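Local coordinates for protein D-glycero-alpha-D-manno-heptose 7-phosphate kinase (Campylobacter jejuni subsp. jejuni, PDB 4N3O) that phosphorylates D-glycero-alpha-D-manno-heptose 7-phosphate at C-1 with ATP, as a GHMP-family kinase, a step toward GDP-heptose and the capsule polysaccharide, at residues K5-Q10 with A131-L136; K261-K266 with F303-V308. All coordinates share one frame; numbering follows the deposited sequence. Where two conformers were deposited one is given.

Contact 1 of 2, residues K5-Q10 with A131-L136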
# COMPACT_ATOMS: atom_id res chain seq x y z
N LYS A 5 -22.70 -13.34 9.37
CA LYS A 5 -22.71 -14.59 8.60
C LYS A 5 -21.79 -14.50 7.39
O LYS A 5 -21.91 -15.30 6.46
CB LYS A 5 -24.13 -14.96 8.16
CG LYS A 5 -24.74 -14.05 7.10
CD LYS A 5 -26.15 -14.52 6.74
CE LYS A 5 -26.77 -13.68 5.65
NZ LYS A 5 -26.00 -13.75 4.37
N THR A 6 -20.86 -13.54 7.41
CA THR A 6 -19.93 -13.31 6.31
C THR A 6 -18.52 -13.27 6.84
O THR A 6 -18.25 -12.62 7.86
CB THR A 6 -20.21 -11.95 5.63
OG1 THR A 6 -21.57 -11.91 5.21
CG2 THR A 6 -19.32 -11.76 4.44
N ILE A 7 -17.61 -13.95 6.16
CA ILE A 7 -16.21 -13.98 6.57
C ILE A 7 -15.43 -13.41 5.42
O ILE A 7 -15.74 -13.70 4.27
CB ILE A 7 -15.72 -15.42 6.81
CG1 ILE A 7 -16.45 -16.08 7.99
CG2 ILE A 7 -14.20 -15.47 7.01
CD1 ILE A 7 -16.03 -15.58 9.35
N ARG A 8 -14.43 -12.59 5.72
CA ARG A 8 -13.59 -12.08 4.67
C ARG A 8 -12.17 -12.34 5.08
O ARG A 8 -11.87 -12.37 6.28
CB ARG A 8 -13.77 -10.57 4.46
CG ARG A 8 -15.19 -10.09 4.16
CD ARG A 8 -15.16 -8.75 3.44
NE ARG A 8 -16.39 -8.00 3.65
CZ ARG A 8 -17.53 -8.22 3.00
NH1 ARG A 8 -18.58 -7.48 3.30
NH2 ARG A 8 -17.64 -9.17 2.07
N THR A 9 -11.31 -12.55 4.10
CA THR A 9 -9.88 -12.68 4.37
C THR A 9 -9.12 -11.88 3.31
O THR A 9 -9.58 -11.69 2.16
CB THR A 9 -9.36 -14.15 4.41
OG1 THR A 9 -9.34 -14.71 3.11
CG2 THR A 9 -10.22 -15.00 5.31
N GLN A 10 -7.94 -11.44 3.71
CA GLN A 10 -7.05 -10.66 2.86
C GLN A 10 -5.65 -11.23 3.09
O GLN A 10 -5.19 -11.33 4.23
CB GLN A 10 -7.16 -9.19 3.25
CG GLN A 10 -6.30 -8.27 2.44
CD GLN A 10 -6.51 -6.79 2.78
OE1 GLN A 10 -7.38 -6.42 3.59
NE2 GLN A 10 -5.73 -5.95 2.15
N ALA A 131 -11.46 -21.78 8.12
CA ALA A 131 -11.02 -21.93 9.50
C ALA A 131 -11.72 -20.94 10.45
O ALA A 131 -12.14 -21.32 11.54
CB ALA A 131 -9.51 -21.76 9.59
N GLU A 132 -11.82 -19.70 10.01
CA GLU A 132 -12.46 -18.62 10.76
C GLU A 132 -13.97 -18.85 10.89
O GLU A 132 -14.56 -18.65 11.95
CB GLU A 132 -12.25 -17.31 10.00
CG GLU A 132 -12.84 -16.07 10.65
CD GLU A 132 -12.02 -15.56 11.82
OE1 GLU A 132 -11.43 -16.40 12.53
OE2 GLU A 132 -11.98 -14.34 12.02
N TRP A 133 -14.56 -19.28 9.79
CA TRP A 133 -15.98 -19.51 9.72
C TRP A 133 -16.41 -20.71 10.58
O TRP A 133 -17.39 -20.64 11.32
CB TRP A 133 -16.39 -19.75 8.27
CG TRP A 133 -17.82 -20.16 8.13
CD1 TRP A 133 -18.87 -19.66 8.84
CD2 TRP A 133 -18.37 -21.08 7.18
NE1 TRP A 133 -20.04 -20.26 8.42
CE2 TRP A 133 -19.76 -21.12 7.40
CE3 TRP A 133 -17.82 -21.88 6.17
CZ2 TRP A 133 -20.61 -21.94 6.66
CZ3 TRP A 133 -18.67 -22.68 5.43
CH2 TRP A 133 -20.05 -22.71 5.68
N LEU A 134 -15.65 -21.79 10.47
CA LEU A 134 -15.97 -23.03 11.17
C LEU A 134 -15.27 -23.18 12.51
O LEU A 134 -15.43 -24.21 13.16
CB LEU A 134 -15.63 -24.19 10.25
CG LEU A 134 -16.35 -24.13 8.90
CD1 LEU A 134 -15.70 -25.05 7.88
CD2 LEU A 134 -17.83 -24.45 9.08
N ASN A 135 -14.49 -22.18 12.92
CA ASN A 135 -13.79 -22.19 14.21
C ASN A 135 -12.85 -23.39 14.34
O ASN A 135 -12.76 -24.01 15.39
CB ASN A 135 -14.81 -22.20 15.36
CG ASN A 135 -14.18 -21.88 16.73
OD1 ASN A 135 -13.14 -21.21 16.82
ND2 ASN A 135 -14.84 -22.33 17.80
N LEU A 136 -12.16 -23.72 13.26
CA LEU A 136 -11.26 -24.86 13.26
C LEU A 136 -10.04 -24.57 14.12
O LEU A 136 -9.56 -23.45 14.12
CB LEU A 136 -10.82 -25.16 11.83
CG LEU A 136 -11.94 -25.39 10.82
CD1 LEU A 136 -11.34 -25.66 9.45
CD2 LEU A 136 -12.84 -26.53 11.26

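Contact 2 of 2, residues K261-K266 with F303-V308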
# COMPACT_ATOMS: atom_id res chain seq x y z
N LYS A 261 24.68 -7.62 -5.61
CA LYS A 261 25.45 -8.77 -6.06
C LYS A 261 24.59 -9.94 -6.53
O LYS A 261 24.68 -10.34 -7.69
CB LYS A 261 26.43 -9.23 -4.97
CG LYS A 261 27.26 -10.44 -5.36
CD LYS A 261 28.13 -10.16 -6.59
CE LYS A 261 28.79 -11.42 -7.12
NZ LYS A 261 27.80 -12.42 -7.60
N SER A 262 23.77 -10.50 -5.64
CA SER A 262 22.93 -11.67 -5.98
C SER A 262 22.07 -11.48 -7.24
O SER A 262 21.65 -12.45 -7.87
CB SER A 262 22.01 -12.04 -4.81
OG SER A 262 21.03 -11.04 -4.60
N TRP A 263 21.82 -10.22 -7.59
CA TRP A 263 21.03 -9.89 -8.76
C TRP A 263 21.81 -10.01 -10.08
O TRP A 263 21.23 -9.92 -11.16
CB TRP A 263 20.46 -8.50 -8.58
CG TRP A 263 19.29 -8.47 -7.64
CD1 TRP A 263 19.02 -9.34 -6.62
CD2 TRP A 263 18.30 -7.45 -7.56
NE1 TRP A 263 17.89 -8.96 -5.95
CE2 TRP A 263 17.43 -7.79 -6.51
CE3 TRP A 263 18.05 -6.29 -8.30
CZ2 TRP A 263 16.32 -7.02 -6.17
CZ3 TRP A 263 16.95 -5.52 -7.97
CH2 TRP A 263 16.10 -5.88 -6.92
N ARG A 264 23.13 -10.19 -9.97
CA ARG A 264 23.98 -10.39 -11.14
C ARG A 264 24.51 -11.82 -11.04
O ARG A 264 25.61 -12.05 -10.54
CB ARG A 264 25.13 -9.38 -11.16
CG ARG A 264 24.70 -7.93 -11.13
CD ARG A 264 25.91 -7.01 -11.21
NE ARG A 264 26.88 -7.29 -10.15
CZ ARG A 264 26.94 -6.69 -8.96
NH1 ARG A 264 27.88 -7.05 -8.09
NH2 ARG A 264 26.07 -5.72 -8.63
N SER A 265 23.70 -12.78 -11.48
CA SER A 265 24.06 -14.19 -11.37
C SER A 265 24.36 -14.86 -12.70
O SER A 265 25.51 -15.19 -13.01
CB SER A 265 22.90 -14.96 -10.70
OG SER A 265 22.58 -14.43 -9.44
N LYS A 266 23.30 -15.02 -13.48
CA LYS A 266 23.32 -15.71 -14.76
C LYS A 266 21.85 -15.83 -15.12
O LYS A 266 21.42 -15.34 -16.15
CB LYS A 266 23.91 -17.12 -14.63
CG LYS A 266 23.58 -18.06 -15.79
CD LYS A 266 23.89 -19.50 -15.43
CE LYS A 266 23.40 -20.47 -16.50
NZ LYS A 266 24.08 -20.29 -17.81
N PHE A 303 7.32 -9.29 -14.55
CA PHE A 303 7.59 -8.00 -13.96
C PHE A 303 9.07 -7.79 -13.76
O PHE A 303 9.86 -8.74 -13.82
CB PHE A 303 6.89 -7.85 -12.62
CG PHE A 303 7.41 -8.76 -11.56
CD1 PHE A 303 6.92 -10.05 -11.43
CD2 PHE A 303 8.37 -8.31 -10.66
CE1 PHE A 303 7.39 -10.89 -10.44
CE2 PHE A 303 8.85 -9.15 -9.66
CZ PHE A 303 8.35 -10.44 -9.55
N MSE A 304 9.44 -6.53 -13.57
CA MSE A 304 10.82 -6.19 -13.31
C MSE A 304 10.75 -5.46 -12.02
O MSE A 304 9.77 -4.79 -11.74
CB MSE A 304 11.43 -5.36 -14.42
CG MSE A 304 11.97 -6.30 -15.49
SE MSE A 304 12.71 -5.31 -17.02
CE MSE A 304 14.55 -5.94 -16.74
N PHE A 305 11.79 -5.59 -11.22
CA PHE A 305 11.88 -4.97 -9.93
C PHE A 305 13.19 -4.22 -9.96
O PHE A 305 14.22 -4.81 -10.25
CB PHE A 305 11.83 -6.07 -8.88
CG PHE A 305 12.06 -5.61 -7.50
CD1 PHE A 305 11.24 -4.66 -6.93
CD2 PHE A 305 13.04 -6.20 -6.73
CE1 PHE A 305 11.43 -4.26 -5.62
CE2 PHE A 305 13.24 -5.80 -5.42
CZ PHE A 305 12.44 -4.83 -4.86
N PHE A 306 13.16 -2.92 -9.72
CA PHE A 306 14.38 -2.11 -9.77
C PHE A 306 14.76 -1.44 -8.46
O PHE A 306 13.93 -1.19 -7.60
CB PHE A 306 14.25 -0.96 -10.79
CG PHE A 306 13.92 -1.39 -12.19
CD1 PHE A 306 14.90 -1.91 -13.01
CD2 PHE A 306 12.65 -1.20 -12.70
CE1 PHE A 306 14.61 -2.27 -14.31
CE2 PHE A 306 12.36 -1.57 -14.01
CZ PHE A 306 13.34 -2.11 -14.81
N PHE A 307 16.06 -1.16 -8.36
CA PHE A 307 16.65 -0.39 -7.28
C PHE A 307 17.04 0.93 -7.93
O PHE A 307 17.72 0.95 -8.96
CB PHE A 307 17.86 -1.06 -6.67
CG PHE A 307 17.56 -1.86 -5.46
CD1 PHE A 307 16.74 -2.97 -5.53
CD2 PHE A 307 18.11 -1.51 -4.24
CE1 PHE A 307 16.46 -3.71 -4.40
CE2 PHE A 307 17.84 -2.24 -3.10
CZ PHE A 307 17.01 -3.35 -3.19
N VAL A 308 16.60 2.03 -7.33
CA VAL A 308 16.84 3.36 -7.87
C VAL A 308 17.15 4.35 -6.77
O VAL A 308 16.76 4.19 -5.61
CB VAL A 308 15.59 3.87 -8.61
CG1 VAL A 308 14.43 4.07 -7.64
CG2 VAL A 308 15.89 5.17 -9.34

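Contact 1 of 2, residues K5-Q10 with A131-L136
I7 sets CG2 anti to its backbone N and CG1 beside that N (chi1 -65°), while E132 and W133 both start out with CG anti to N; these torsions bring the isoleucine branches up against the root of one side chain and the stem of the other. The setting is a helix packed on a beta-sheet in the N-terminal part of a GHMP kinase: the strand 6-21 offers I7, and residues near the end of helix 118-134 receive it. The two backbones come close here, with the CA atoms of I7 and W133 6.4 Å apart. Isoleucine suits its place because beta-branching favours the extended backbone, and its CG1-CD1 arm and CG2 methyl lie against E132 and W133. CD1 and CG2 both reach the aliphatic part of E132, CD1 lying 3.5 Å from its CG and CG2 3.9 Å from the same atom. Glutamate fits this partly exposed spot because its CB and CG can pack on I7; in the conformer given, OE2 makes a weak hydrogen bond with S339 on the strand 338-341. The side chain of W133 also touches L48 of strand 42-50, and L134 CD2 lies 3.8 Å above the W133 ring plane, offset toward the rim. R341 ties this part of the helix to the sheet by hydrogen bonds to the carbonyl oxygens of E132 and W133. N135 is the first residue to leave helical angles, with positive phi, and L136 N bonds A131 O at 3.0 Å. I7 CG1 completes the contact by crossing to W133 CB, 3.7 Å away.

Contact 2 of 2, residues K261-K266 with F303-V308
W263 brings the six-membered end of its indole against F305 and F307, two phenylalanines on the same side of strand 303-308 that meet it from different directions, and the three form a buried aromatic cluster in the C-terminal part of the GHMP kinase fold. The strand belongs to the antiparallel sheet in which 303-308 runs between 290-296 and 202-206. All the packing is concentrated at the far end of the tryptophan. The edge of F307 is turned toward the face of W263 in an offset edge-to-face stack, with centroids 5.0 Å apart and planes at 89°; F307 CD1 lies 3.5 Å from W263 CZ3. F305 meets the tryptophan rim to rim instead, its ring centre 5.3 Å from that of the six-membered ring and the planes inclined at 58°, although the exact closeness of these two rings is doubtful. With CG anti to the backbone N (chi1 173°), F305 extends its ring toward W263. The same ring touches L15 and L17 of strand 6-21. Large flat side chains suit this interior, since a single tryptophan can reach the strand from a backbone segment whose CA at W263 is 10.3 Å from the CA of F306. Its one polar side-chain atom, NE1, is satisfied by a hydrogen bond to the carbonyl oxygen of L17. The other side of the contact is quite different: the side chains of K261, R264, S265 and K266, long or polar as suits solvent, are exposed and do not reach 303-308, while W263 alone of this segment meets the strand. Near the end of helix 252-262 the backbone is drawn together by R264 N bonding K261 O at 2.8 Å.

Contacts 1 and 2 lie on opposite sides of the chain's centre, with their own centres 39 Å apart and their nearest atoms about 19 Å apart. They follow one another along the chain, yet strand 6-21 serves both: its start takes part in contact 1, and its later residues L15 and L17 meet contact 2. Contact 1 lies away from the ATP and substrate sites. Contact 2 is nearer the probable catalytic cleft, the side chain of F305 being about 8 Å from that of L116, inferred to bind ATP, and the side chain of W263 about 10 Å from residue G20, inferred to bind substrate. R8, next to I7 on the strand but pointing away from the helix, forms a salt bridge with E197 of the second subunit.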